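Local coordinates for protein E1 (Kluyveromyces marxianus, PDB 3VX6) that acts as an E1-like enzyme that activates the ubiquitin-like proteins ATG12 and ATG8 for conjugation to ATG5 and phosphatidylethanolamine, respectively, in autophagy and cytoplasm-to-vacuole transport, at residues A[25-30]-A[83-88]; A[29-34]-A[129-134]; A[119-124]-A[175-180]; A[217-222]-A[229-234]. One frame throughout, in Å; residues are numbered along the deposited sequence.

Contact 1: A[25-30]-A[83-88]; sequences HELSRL and LLNFNT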
loop_
_atom_site.group_PDB
_atom_site.type_symbol
_atom_site.label_atom_id
_atom_site.label_comp_id
_atom_site.label_asym_id
_atom_site.label_seq_id
_atom_site.Cartn_x
_atom_site.Cartn_y
_atom_site.Cartn_z
ATOM N N HIS A 25 14.720 7.020 15.930
ATOM C CA HIS A 25 15.378 6.814 17.194
ATOM C C HIS A 25 15.424 5.305 17.309
ATOM O O HIS A 25 16.452 4.729 17.631
ATOM C CB HIS A 25 14.559 7.419 18.335
ATOM C CG HIS A 25 14.993 8.802 18.726
ATOM N ND1 HIS A 25 15.118 9.832 17.817
ATOM C CD2 HIS A 25 15.312 9.325 19.934
ATOM C CE1 HIS A 25 15.495 10.931 18.446
ATOM N NE2 HIS A 25 15.620 10.652 19.730
ATOM N N GLU A 26 14.302 4.666 17.008
ATOM C CA GLU A 26 14.223 3.218 17.076
ATOM C C GLU A 26 15.059 2.612 15.955
ATOM O O GLU A 26 15.728 1.603 16.152
ATOM C CB GLU A 26 12.765 2.756 16.968
ATOM C CG GLU A 26 12.558 1.240 17.041
ATOM C CD GLU A 26 13.019 0.615 18.358
ATOM O OE1 GLU A 26 13.473 1.355 19.262
ATOM O OE2 GLU A 26 12.923 -0.626 18.487
ATOM N N LEU A 27 15.023 3.225 14.776
ATOM C CA LEU A 27 15.810 2.714 13.665
ATOM C C LEU A 27 17.243 2.779 14.119
ATOM O O LEU A 27 18.001 1.832 13.943
ATOM C CB LEU A 27 15.633 3.567 12.403
ATOM C CG LEU A 27 16.558 3.210 11.230
ATOM C CD1 LEU A 27 16.441 1.730 10.906
ATOM C CD2 LEU A 27 16.198 4.045 10.023
ATOM N N SER A 28 17.608 3.909 14.712
ATOM C CA SER A 28 18.961 4.094 15.211
ATOM C C SER A 28 19.261 2.968 16.184
ATOM O O SER A 28 20.251 2.257 16.035
ATOM C CB SER A 28 19.088 5.440 15.923
ATOM O OG SER A 28 18.914 6.519 15.022
ATOM N N ARG A 29 18.394 2.805 17.176
ATOM C CA ARG A 29 18.567 1.755 18.166
ATOM C C ARG A 29 18.744 0.413 17.457
ATOM O O ARG A 29 19.737 -0.285 17.667
ATOM C CB ARG A 29 17.354 1.709 19.110
ATOM C CG ARG A 29 17.161 2.979 19.953
ATOM C CD ARG A 29 15.710 3.147 20.402
ATOM N NE ARG A 29 15.385 4.552 20.649
ATOM C CZ ARG A 29 14.150 5.055 20.647
ATOM N NH1 ARG A 29 13.105 4.267 20.413
ATOM N NH2 ARG A 29 13.960 6.351 20.871
ATOM N N LEU A 30 17.792 0.062 16.600
ATOM C CA LEU A 30 17.862 -1.199 15.879
ATOM C C LEU A 30 19.099 -1.314 14.999
ATOM O O LEU A 30 19.706 -2.385 14.916
ATOM C CB LEU A 30 16.604 -1.396 15.034
ATOM C CG LEU A 30 15.341 -1.809 15.794
ATOM C CD1 LEU A 30 14.180 -1.832 14.831
ATOM C CD2 LEU A 30 15.523 -3.173 16.430
ATOM N N LEU A 83 11.541 -2.010 5.341
ATOM C CA LEU A 83 12.486 -0.912 5.330
ATOM C C LEU A 83 13.809 -1.382 4.735
ATOM O O LEU A 83 14.233 -2.507 4.944
ATOM C CB LEU A 83 12.705 -0.374 6.748
ATOM C CG LEU A 83 13.902 0.563 6.968
ATOM C CD1 LEU A 83 13.706 1.872 6.235
ATOM C CD2 LEU A 83 14.071 0.805 8.465
ATOM N N LEU A 84 14.430 -0.514 3.952
ATOM C CA LEU A 84 15.716 -0.804 3.361
ATOM C C LEU A 84 16.596 0.391 3.728
ATOM O O LEU A 84 16.717 1.341 2.964
ATOM C CB LEU A 84 15.612 -0.926 1.841
ATOM C CG LEU A 84 16.790 -1.619 1.134
ATOM C CD1 LEU A 84 16.972 -0.988 -0.230
ATOM C CD2 LEU A 84 18.079 -1.496 1.925
ATOM N N ASN A 85 17.196 0.347 4.911
ATOM C CA ASN A 85 18.059 1.429 5.345
ATOM C C ASN A 85 19.477 1.289 4.794
ATOM O O ASN A 85 20.229 0.399 5.209
ATOM C CB ASN A 85 18.141 1.480 6.871
ATOM C CG ASN A 85 19.025 2.621 7.358
ATOM O OD1 ASN A 85 18.665 3.791 7.217
ATOM N ND2 ASN A 85 20.195 2.287 7.910
ATOM N N PHE A 86 19.836 2.177 3.870
ATOM C CA PHE A 86 21.171 2.199 3.286
ATOM C C PHE A 86 22.194 2.658 4.331
ATOM O O PHE A 86 21.874 3.422 5.252
ATOM C CB PHE A 86 21.189 3.125 2.074
ATOM C CG PHE A 86 20.427 2.584 0.916
ATOM C CD1 PHE A 86 20.912 1.488 0.207
ATOM C CD2 PHE A 86 19.189 3.114 0.572
ATOM C CE1 PHE A 86 20.175 0.924 -0.828
ATOM C CE2 PHE A 86 18.444 2.562 -0.454
ATOM C CZ PHE A 86 18.941 1.458 -1.158
ATOM N N ASN A 87 23.423 2.173 4.189
ATOM C CA ASN A 87 24.486 2.497 5.127
ATOM C C ASN A 87 25.217 3.784 4.798
ATOM O O ASN A 87 25.875 4.365 5.658
ATOM C CB ASN A 87 25.479 1.328 5.222
ATOM C CG ASN A 87 25.817 0.718 3.858
ATOM O OD1 ASN A 87 25.226 1.073 2.825
ATOM N ND2 ASN A 87 26.762 -0.219 3.855
ATOM N N THR A 88 25.105 4.239 3.558
ATOM C CA THR A 88 25.776 5.469 3.187
ATOM C C THR A 88 24.826 6.359 2.415
ATOM O O THR A 88 23.919 5.865 1.739
ATOM C CB THR A 88 27.039 5.211 2.322
ATOM O OG1 THR A 88 26.695 5.259 0.931
ATOM C CG2 THR A 88 27.637 3.853 2.645
#
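L27 and N85 mark the closest passage of the two backbones, with 8.7 Å between the CA of L27 and the CA of N85, a spacing that only side chains can bridge between helix 21-33 and strand 78-86. L27 does most of this. Its CG stands anti to the backbone N (chi1 173°), which carries both methyls out from the helix toward the strand. The two branches part there and find unlike partners. CD1 lies 3.5 Å from CD2 of L83, the two leucine side chains crossing at a slant, while CD2 sits 3.7 Å from OD1 of N85. Strand residues L83 and N85 turn the same way, with L84 between them directed elsewhere, so the leucine methyl and the amide line up beneath one helix residue. The amide of N85 is hydrogen-bonded within the sheet: ND2 to D40 OD2 and OD1 to S127 OG, on the two strands flanking 78-86. Farther from the strand, a salt bridge runs from R29 NH1 to E26 OE1 at 3.2 Å, within the helix. From helix to strand, then, L27 gives only methyl groups, one to a leucine methyl and one to an amide oxygen. Because D40 and S127 already satisfy the buried amide, a leucine methyl can lie against its oxygen without taking away a polar partner.

Contact 2: A[29-34]-A[129-134]; sequences RLKLDI and ADLKKY
K31 and L32 reach from the last turn of helix 21-33 to the end of strand 123-130 in two quite different ways. K31 is a straight rod. CG is anti to the backbone N (chi1 -178°), and every later bond of the chain is extended too, so the side chain runs out over the strand and delivers its ammonium to the backbone. There NZ makes a weak hydrogen bond to the carbonyl O of A129, 3.3 Å away. The shaft is used as well as the tip: CD passes 4.5 Å from CB of A129 and 4.1 Å from CD1 of L131, and it also brushes the side chain of N85 on the neighbouring strand. L131 comes at the lysine shaft aslant, yet it meets L32 head-on. Those two leucines reach toward each other tip to tip, with L32 CD2 and L131 CD1 3.9 Å apart, at the more exposed margin of the contact. L131 extends its hold on the helix by also touching S28. At the last residue of the strand, D130 turns the chain: its OD2 accepts from K132 N at 3.0 Å, approached from above the carboxylate plane. This is an Asx turn, and it lies in the connection of a beta hairpin, strands 123-130 and 135-144, against whose turn end the helix is laid.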
loop_
_atom_site.group_PDB
_atom_site.type_symbol
_atom_site.label_atom_id
_atom_site.label_comp_id
_atom_site.label_asym_id
_atom_site.label_seq_id
_atom_site.Cartn_x
_atom_site.Cartn_y
_atom_site.Cartn_z
ATOM N N ARG A 29 18.394 2.805 17.176
ATOM C CA ARG A 29 18.567 1.755 18.166
ATOM C C ARG A 29 18.744 0.413 17.457
ATOM O O ARG A 29 19.737 -0.285 17.667
ATOM C CB ARG A 29 17.354 1.709 19.110
ATOM C CG ARG A 29 17.161 2.979 19.953
ATOM C CD ARG A 29 15.710 3.147 20.402
ATOM N NE ARG A 29 15.385 4.552 20.649
ATOM C CZ ARG A 29 14.150 5.055 20.647
ATOM N NH1 ARG A 29 13.105 4.267 20.413
ATOM N NH2 ARG A 29 13.960 6.351 20.871
ATOM N N LEU A 30 17.792 0.062 16.600
ATOM C CA LEU A 30 17.862 -1.199 15.879
ATOM C C LEU A 30 19.099 -1.314 14.999
ATOM O O LEU A 30 19.706 -2.385 14.916
ATOM C CB LEU A 30 16.604 -1.396 15.034
ATOM C CG LEU A 30 15.341 -1.809 15.794
ATOM C CD1 LEU A 30 14.180 -1.832 14.831
ATOM C CD2 LEU A 30 15.523 -3.173 16.430
ATOM N N LYS A 31 19.469 -0.222 14.333
ATOM C CA LYS A 31 20.652 -0.237 13.479
ATOM C C LYS A 31 21.876 -0.304 14.374
ATOM O O LYS A 31 22.988 -0.547 13.907
ATOM C CB LYS A 31 20.738 1.023 12.613
ATOM C CG LYS A 31 21.942 1.015 11.676
ATOM C CD LYS A 31 22.119 2.328 10.948
ATOM C CE LYS A 31 23.328 2.261 10.024
ATOM N NZ LYS A 31 23.565 3.555 9.325
ATOM N N LEU A 32 21.660 -0.079 15.665
ATOM C CA LEU A 32 22.736 -0.117 16.639
ATOM C C LEU A 32 22.729 -1.384 17.468
ATOM O O LEU A 32 23.727 -1.689 18.110
ATOM C CB LEU A 32 22.663 1.084 17.577
ATOM C CG LEU A 32 23.048 2.435 16.977
ATOM C CD1 LEU A 32 22.948 3.497 18.060
ATOM C CD2 LEU A 32 24.461 2.371 16.400
ATOM N N ASP A 33 21.613 -2.109 17.484
ATOM C CA ASP A 33 21.557 -3.351 18.250
ATOM C C ASP A 33 22.729 -4.200 17.805
ATOM O O ASP A 33 23.437 -4.806 18.615
ATOM C CB ASP A 33 20.256 -4.107 17.990
ATOM C CG ASP A 33 19.142 -3.660 18.898
ATOM O OD1 ASP A 33 19.414 -3.457 20.100
ATOM O OD2 ASP A 33 17.997 -3.522 18.418
ATOM N N ILE A 34 22.925 -4.235 16.497
ATOM C CA ILE A 34 24.026 -4.967 15.909
ATOM C C ILE A 34 24.579 -4.027 14.856
ATOM O O ILE A 34 23.817 -3.433 14.095
ATOM C CB ILE A 34 23.552 -6.241 15.223
ATOM C CG1 ILE A 34 22.628 -7.021 16.157
ATOM C CG2 ILE A 34 24.757 -7.073 14.813
ATOM C CD1 ILE A 34 21.995 -8.227 15.502
ATOM N N ALA A 129 20.262 6.534 7.782
ATOM C CA ALA A 129 20.277 7.118 9.102
ATOM C C ALA A 129 21.711 7.545 9.324
ATOM O O ALA A 129 22.601 6.707 9.507
ATOM C CB ALA A 129 19.847 6.096 10.139
ATOM N N ASP A 130 21.938 8.853 9.246
ATOM C CA ASP A 130 23.265 9.412 9.461
ATOM C C ASP A 130 23.398 9.639 10.956
ATOM O O ASP A 130 23.168 10.735 11.458
ATOM C CB ASP A 130 23.425 10.737 8.720
ATOM C CG ASP A 130 24.817 11.305 8.855
ATOM O OD1 ASP A 130 25.093 12.356 8.232
ATOM O OD2 ASP A 130 25.635 10.696 9.585
ATOM N N LEU A 131 23.752 8.583 11.667
ATOM C CA LEU A 131 23.890 8.666 13.103
ATOM C C LEU A 131 25.070 9.549 13.519
ATOM O O LEU A 131 25.318 9.748 14.707
ATOM C CB LEU A 131 24.014 7.252 13.674
ATOM C CG LEU A 131 22.939 6.291 13.150
ATOM C CD1 LEU A 131 22.974 4.981 13.927
ATOM C CD2 LEU A 131 21.578 6.938 13.283
ATOM N N LYS A 132 25.789 10.084 12.536
ATOM C CA LYS A 132 26.929 10.958 12.809
ATOM C C LYS A 132 26.443 12.401 12.866
ATOM O O LYS A 132 26.299 12.979 13.943
ATOM C CB LYS A 132 27.988 10.814 11.708
ATOM C CG LYS A 132 29.137 11.824 11.776
ATOM C CD LYS A 132 29.980 11.772 10.505
ATOM C CE LYS A 132 31.113 12.790 10.525
ATOM N NZ LYS A 132 31.954 12.704 9.290
ATOM N N LYS A 133 26.181 12.974 11.694
ATOM C CA LYS A 133 25.709 14.347 11.581
ATOM C C LYS A 133 24.263 14.425 12.081
ATOM O O LYS A 133 23.601 15.461 11.973
ATOM C CB LYS A 133 25.824 14.786 10.120
ATOM C CG LYS A 133 27.197 14.453 9.538
ATOM C CD LYS A 133 27.319 14.690 8.037
ATOM C CE LYS A 133 28.664 14.151 7.537
ATOM N NZ LYS A 133 28.954 14.469 6.111
ATOM N N TYR A 134 23.808 13.306 12.646
ATOM C CA TYR A 134 22.465 13.129 13.199
ATOM C C TYR A 134 21.340 13.640 12.281
ATOM O O TYR A 134 20.512 14.465 12.669
ATOM C CB TYR A 134 22.391 13.778 14.583
ATOM C CG TYR A 134 21.263 13.236 15.422
ATOM C CD1 TYR A 134 19.936 13.481 15.073
ATOM C CD2 TYR A 134 21.510 12.446 16.546
ATOM C CE1 TYR A 134 18.876 12.960 15.812
ATOM C CE2 TYR A 134 20.444 11.913 17.300
ATOM C CZ TYR A 134 19.130 12.179 16.916
ATOM O OH TYR A 134 18.056 11.661 17.605
#

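Contact 3: A[119-124]-A[175-180]; sequences EIISFY and VIIACV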
loop_
_atom_site.group_PDB
_atom_site.type_symbol
_atom_site.label_atom_id
_atom_site.label_comp_id
_atom_site.label_asym_id
_atom_site.label_seq_id
_atom_site.Cartn_x
_atom_site.Cartn_y
_atom_site.Cartn_z
ATOM N N GLU A 119 -2.298 -9.238 -0.305
ATOM C CA GLU A 119 -0.847 -9.226 -0.402
ATOM C C GLU A 119 -0.255 -8.239 -1.379
ATOM O O GLU A 119 0.949 -7.986 -1.342
ATOM C CB GLU A 119 -0.326 -10.616 -0.741
ATOM C CG GLU A 119 -0.607 -11.641 0.319
ATOM C CD GLU A 119 0.106 -12.943 0.049
ATOM O OE1 GLU A 119 -0.367 -13.977 0.557
ATOM O OE2 GLU A 119 1.146 -12.936 -0.659
ATOM N N ILE A 120 -1.077 -7.683 -2.257
ATOM C CA ILE A 120 -0.568 -6.731 -3.237
ATOM C C ILE A 120 -0.310 -5.370 -2.609
ATOM O O ILE A 120 0.304 -4.496 -3.227
ATOM C CB ILE A 120 -1.545 -6.546 -4.390
ATOM C CG1 ILE A 120 -2.810 -5.864 -3.872
ATOM C CG2 ILE A 120 -1.836 -7.890 -5.028
ATOM C CD1 ILE A 120 -3.901 -5.759 -4.868
ATOM N N ILE A 121 -0.777 -5.201 -1.375
ATOM C CA ILE A 121 -0.613 -3.945 -0.655
ATOM C C ILE A 121 0.484 -4.005 0.383
ATOM O O ILE A 121 0.471 -4.861 1.260
ATOM C CB ILE A 121 -1.916 -3.528 0.065
ATOM C CG1 ILE A 121 -2.951 -3.090 -0.967
ATOM C CG2 ILE A 121 -1.626 -2.407 1.072
ATOM C CD1 ILE A 121 -4.236 -2.621 -0.359
ATOM N N SER A 122 1.426 -3.079 0.277
ATOM C CA SER A 122 2.526 -3.004 1.218
ATOM C C SER A 122 3.257 -1.672 1.086
ATOM O O SER A 122 2.995 -0.889 0.181
ATOM C CB SER A 122 3.497 -4.149 0.968
ATOM O OG SER A 122 4.450 -4.223 2.003
ATOM N N PHE A 123 4.154 -1.392 2.014
ATOM C CA PHE A 123 4.927 -0.176 1.907
ATOM C C PHE A 123 6.371 -0.540 2.150
ATOM O O PHE A 123 6.680 -1.437 2.929
ATOM C CB PHE A 123 4.467 0.897 2.887
ATOM C CG PHE A 123 4.683 0.555 4.318
ATOM C CD1 PHE A 123 3.834 -0.328 4.971
ATOM C CD2 PHE A 123 5.694 1.181 5.043
ATOM C CE1 PHE A 123 3.981 -0.577 6.331
ATOM C CE2 PHE A 123 5.853 0.942 6.400
ATOM C CZ PHE A 123 4.996 0.064 7.049
ATOM N N TYR A 124 7.240 0.161 1.441
ATOM C CA TYR A 124 8.669 -0.048 1.493
ATOM C C TYR A 124 9.319 1.304 1.761
ATOM O O TYR A 124 8.924 2.336 1.204
ATOM C CB TYR A 124 9.138 -0.606 0.152
ATOM C CG TYR A 124 8.445 -1.896 -0.241
ATOM C CD1 TYR A 124 9.015 -3.136 0.065
ATOM C CD2 TYR A 124 7.208 -1.880 -0.908
ATOM C CE1 TYR A 124 8.378 -4.329 -0.284
ATOM C CE2 TYR A 124 6.556 -3.073 -1.259
ATOM C CZ TYR A 124 7.153 -4.297 -0.943
ATOM O OH TYR A 124 6.555 -5.495 -1.286
ATOM N N VAL A 175 -9.229 -8.177 7.391
ATOM C CA VAL A 175 -8.637 -7.955 6.071
ATOM C C VAL A 175 -9.008 -6.608 5.507
ATOM O O VAL A 175 -10.058 -6.061 5.838
ATOM C CB VAL A 175 -9.061 -9.029 5.056
ATOM C CG1 VAL A 175 -8.590 -10.391 5.531
ATOM C CG2 VAL A 175 -10.560 -9.010 4.876
ATOM N N ILE A 176 -8.135 -6.072 4.655
ATOM C CA ILE A 176 -8.375 -4.775 4.040
ATOM C C ILE A 176 -8.890 -4.961 2.609
ATOM O O ILE A 176 -9.436 -4.041 1.999
ATOM C CB ILE A 176 -7.088 -3.861 4.149
ATOM C CG1 ILE A 176 -6.954 -2.943 2.943
ATOM C CG2 ILE A 176 -5.847 -4.709 4.295
ATOM C CD1 ILE A 176 -6.167 -3.552 1.843
ATOM N N ILE A 177 -8.737 -6.174 2.095
ATOM C CA ILE A 177 -9.217 -6.528 0.765
ATOM C C ILE A 177 -9.873 -7.914 0.827
ATOM O O ILE A 177 -9.332 -8.853 1.417
ATOM C CB ILE A 177 -8.087 -6.595 -0.282
ATOM C CG1 ILE A 177 -7.497 -5.213 -0.541
ATOM C CG2 ILE A 177 -8.646 -7.135 -1.599
ATOM C CD1 ILE A 177 -6.379 -5.227 -1.575
ATOM N N ALA A 178 -11.049 -8.031 0.235
ATOM C CA ALA A 178 -11.760 -9.299 0.208
ATOM C C ALA A 178 -12.565 -9.324 -1.082
ATOM O O ALA A 178 -12.452 -8.419 -1.913
ATOM C CB ALA A 178 -12.686 -9.420 1.422
ATOM N N CYS A 179 -13.355 -10.365 -1.272
ATOM C CA CYS A 179 -14.176 -10.430 -2.457
ATOM C C CYS A 179 -15.531 -10.939 -2.030
ATOM O O CYS A 179 -15.731 -11.301 -0.871
ATOM C CB CYS A 179 -13.554 -11.341 -3.524
ATOM S SG CYS A 179 -13.587 -13.112 -3.186
ATOM N N VAL A 180 -16.478 -10.935 -2.956
ATOM C CA VAL A 180 -17.812 -11.400 -2.642
ATOM C C VAL A 180 -18.160 -12.526 -3.601
ATOM O O VAL A 180 -17.941 -12.417 -4.806
ATOM C CB VAL A 180 -18.826 -10.261 -2.763
ATOM C CG1 VAL A 180 -20.131 -10.673 -2.118
ATOM C CG2 VAL A 180 -18.282 -9.006 -2.099
#
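I121 and I177 meet where the two mixed beta sheets of the chain come together, the first residue leading into strand 123-130 of one sheet and the second beginning strand 177-181 of the other. The side chain of I121 can be followed outward. CB points at the other segment but is still 5.0 Å from CD1 of I177. The next atom, CG1, is anti to the carbonyl carbon (chi1 -71°) and brings the chain to 4.1 Å from that same I177 CD1. At the tip, CD1 closes to 3.6 Å from I177 CD1, the two isoleucines lying aslant. CD1 of I121 also faces the terminal methyl of I176, tip to tip, but the modelled separation there is too short to rely on. F201, on the adjacent strand 198-202 of the same sheet as I177, touches I121, I176 and I177 alike and widens the apolar cluster. N118, just ahead of residues 119-124, adds polar ties: its ND2 bonds to the carbonyl O of I177 and its OD1 weakly to the N of I176. Between the two segments themselves the contacts are all between isoleucine side chains. I120 joins at the side facing helix 215-225, where it packs against I218 and V221; its side chain crosses that of I177 at about a right angle, CD1 lying 4.2 Å from I177 CD1.

Contact 4: A[217-222]-A[229-234]; sequences NILTVW and ETYTIC
Y231 has its OH gripped by two backbone groups, S226 O and R228 N, both in the turn that joins the halves of this contact, which would fix the far end of the ring that packs on W222. The setting is a beta-alpha-beta unit: strand 198-202, helix 215-225 and strand 231-236, the two strands parallel neighbours in one sheet. The short helix and strand axes pass 9.9 Å apart, running roughly antiparallel at 144°. W222, with CG anti to its backbone N (chi1 -164°), swings the indole from the helix toward the strand. The aromatic pair is edge-to-face: the edge of Y231 meets the face of W222, the planes at 64° and the tyrosine centroid 5.0 Å from that of the five-membered ring. Y231 CD1 is the atom above the indole, 3.5 Å from W222 CD2. At the indole rim, near its plane, CZ3 lies 3.8 Å from I233 CG1, and the T232 carbonyl comes to the same border. The indole NE1 bonds to L193 O. Replacing W222 by an alanine would probably open a gap between helix and strand, leaving L193 O without this donor and the tyrosine edge without a face to meet. About a turn before W222 on the helix, I218 and L219 receive I233; its CD1 lies against both, 3.7 Å from I218 CG2 and 3.8 Å from L219 CD2.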
loop_
_atom_site.group_PDB
_atom_site.type_symbol
_atom_site.label_atom_id
_atom_site.label_comp_id
_atom_site.label_asym_id
_atom_site.label_seq_id
_atom_site.Cartn_x
_atom_site.Cartn_y
_atom_site.Cartn_z
ATOM N N ASN A 217 -3.037 -2.233 -8.191
ATOM C CA ASN A 217 -2.556 -3.548 -7.820
ATOM C C ASN A 217 -3.740 -4.516 -7.983
ATOM O O ASN A 217 -3.689 -5.450 -8.785
ATOM C CB ASN A 217 -2.086 -3.515 -6.361
ATOM C CG ASN A 217 -0.999 -2.482 -6.123
ATOM O OD1 ASN A 217 -0.805 -1.570 -6.933
ATOM N ND2 ASN A 217 -0.287 -2.618 -5.016
ATOM N N ILE A 218 -4.816 -4.269 -7.239
ATOM C CA ILE A 218 -5.994 -5.126 -7.312
ATOM C C ILE A 218 -6.381 -5.357 -8.769
ATOM O O ILE A 218 -6.453 -6.502 -9.233
ATOM C CB ILE A 218 -7.188 -4.504 -6.548
ATOM C CG1 ILE A 218 -6.799 -4.283 -5.075
ATOM C CG2 ILE A 218 -8.418 -5.397 -6.696
ATOM C CD1 ILE A 218 -7.789 -3.463 -4.267
ATOM N N LEU A 219 -6.595 -4.267 -9.494
ATOM C CA LEU A 219 -6.955 -4.367 -10.899
ATOM C C LEU A 219 -5.975 -5.210 -11.690
ATOM O O LEU A 219 -6.353 -6.161 -12.351
ATOM C CB LEU A 219 -7.038 -2.982 -11.516
ATOM C CG LEU A 219 -8.204 -2.204 -10.933
ATOM C CD1 LEU A 219 -8.094 -0.739 -11.294
ATOM C CD2 LEU A 219 -9.493 -2.814 -11.453
ATOM N N THR A 220 -4.705 -4.860 -11.620
ATOM C CA THR A 220 -3.703 -5.595 -12.362
ATOM C C THR A 220 -3.726 -7.093 -12.033
ATOM O O THR A 220 -3.663 -7.945 -12.923
ATOM C CB THR A 220 -2.310 -5.006 -12.079
ATOM O OG1 THR A 220 -2.272 -3.653 -12.541
ATOM C CG2 THR A 220 -1.230 -5.808 -12.779
ATOM N N VAL A 221 -3.827 -7.428 -10.759
ATOM C CA VAL A 221 -3.826 -8.835 -10.416
ATOM C C VAL A 221 -5.116 -9.528 -10.820
ATOM O O VAL A 221 -5.115 -10.537 -11.519
ATOM C CB VAL A 221 -3.597 -9.033 -8.930
ATOM C CG1 VAL A 221 -3.697 -10.502 -8.605
ATOM C CG2 VAL A 221 -2.236 -8.467 -8.545
ATOM N N TRP A 222 -6.224 -8.985 -10.366
ATOM C CA TRP A 222 -7.503 -9.555 -10.689
ATOM C C TRP A 222 -7.640 -9.742 -12.215
ATOM O O TRP A 222 -8.228 -10.722 -12.677
ATOM C CB TRP A 222 -8.573 -8.623 -10.149
ATOM C CG TRP A 222 -9.908 -9.209 -10.056
ATOM C CD1 TRP A 222 -10.274 -10.506 -10.315
ATOM C CD2 TRP A 222 -11.095 -8.518 -9.689
ATOM N NE1 TRP A 222 -11.628 -10.653 -10.131
ATOM C CE2 TRP A 222 -12.156 -9.446 -9.745
ATOM C CE3 TRP A 222 -11.367 -7.199 -9.313
ATOM C CZ2 TRP A 222 -13.467 -9.093 -9.448
ATOM C CZ3 TRP A 222 -12.667 -6.850 -9.018
ATOM C CH2 TRP A 222 -13.703 -7.792 -9.085
ATOM N N GLU A 229 -14.427 -8.328 -18.808
ATOM C CA GLU A 229 -14.735 -7.105 -19.516
ATOM C C GLU A 229 -14.539 -6.013 -18.481
ATOM O O GLU A 229 -13.880 -5.001 -18.716
ATOM C CB GLU A 229 -16.200 -7.146 -19.978
ATOM C CG GLU A 229 -16.542 -8.350 -20.857
ATOM C CD GLU A 229 -16.134 -8.137 -22.303
ATOM O OE1 GLU A 229 -16.459 -7.049 -22.842
ATOM O OE2 GLU A 229 -15.507 -9.050 -22.894
ATOM N N THR A 230 -15.072 -6.280 -17.300
ATOM C CA THR A 230 -15.031 -5.321 -16.222
ATOM C C THR A 230 -14.643 -5.929 -14.864
ATOM O O THR A 230 -14.609 -7.149 -14.697
ATOM C CB THR A 230 -16.418 -4.627 -16.146
ATOM O OG1 THR A 230 -16.387 -3.566 -15.194
ATOM C CG2 THR A 230 -17.494 -5.623 -15.761
ATOM N N TYR A 231 -14.324 -5.060 -13.906
ATOM C CA TYR A 231 -13.947 -5.466 -12.554
ATOM C C TYR A 231 -14.637 -4.549 -11.568
ATOM O O TYR A 231 -14.548 -3.331 -11.684
ATOM C CB TYR A 231 -12.451 -5.340 -12.363
ATOM C CG TYR A 231 -11.679 -6.178 -13.324
ATOM C CD1 TYR A 231 -11.364 -7.496 -13.020
ATOM C CD2 TYR A 231 -11.307 -5.675 -14.568
ATOM C CE1 TYR A 231 -10.698 -8.291 -13.933
ATOM C CE2 TYR A 231 -10.642 -6.472 -15.489
ATOM C CZ TYR A 231 -10.346 -7.769 -15.165
ATOM O OH TYR A 231 -9.730 -8.572 -16.082
ATOM N N THR A 232 -15.317 -5.130 -10.591
ATOM C CA THR A 232 -16.023 -4.326 -9.611
ATOM C C THR A 232 -15.311 -4.333 -8.280
ATOM O O THR A 232 -14.950 -5.385 -7.775
ATOM C CB THR A 232 -17.448 -4.837 -9.407
ATOM O OG1 THR A 232 -18.197 -4.645 -10.617
ATOM C CG2 THR A 232 -18.108 -4.090 -8.262
ATOM N N ILE A 233 -15.121 -3.153 -7.706
ATOM C CA ILE A 233 -14.437 -3.049 -6.428
ATOM C C ILE A 233 -15.165 -2.144 -5.456
ATOM O O ILE A 233 -15.480 -0.999 -5.780
ATOM C CB ILE A 233 -13.020 -2.501 -6.610
ATOM C CG1 ILE A 233 -12.223 -3.431 -7.530
ATOM C CG2 ILE A 233 -12.356 -2.336 -5.249
ATOM C CD1 ILE A 233 -10.888 -2.875 -7.947
ATOM N N CYS A 234 -15.436 -2.665 -4.264
ATOM C CA CYS A 234 -16.099 -1.890 -3.219
ATOM C C CYS A 234 -15.027 -1.188 -2.395
ATOM O O CYS A 234 -14.148 -1.831 -1.832
ATOM C CB CYS A 234 -16.913 -2.808 -2.305
ATOM S SG CYS A 234 -18.260 -3.640 -3.126
#

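How the contacts relate
Contacts 1 and 2 form one continuous patch, their centres about 6 Å apart: both pack helix 21-33 on neighbouring strands of one sheet. Contact 1 is the buried part, a leucine over hydrocarbon and a satisfied amide, while contact 2 runs out toward solvent and adds a lysine ammonium to its leucines. Contacts 3 and 4 are likewise joined, with I120 O probably hydrogen-bonded to N217 ND2 and I177 packed on I218; both are buried and reach the second mixed sheet, contact 3 with isoleucines alone, contact 4 with aromatic rings as well. Strand 123-130 links the two groups, although the centres of contacts 2 and 3 are about 32 Å apart.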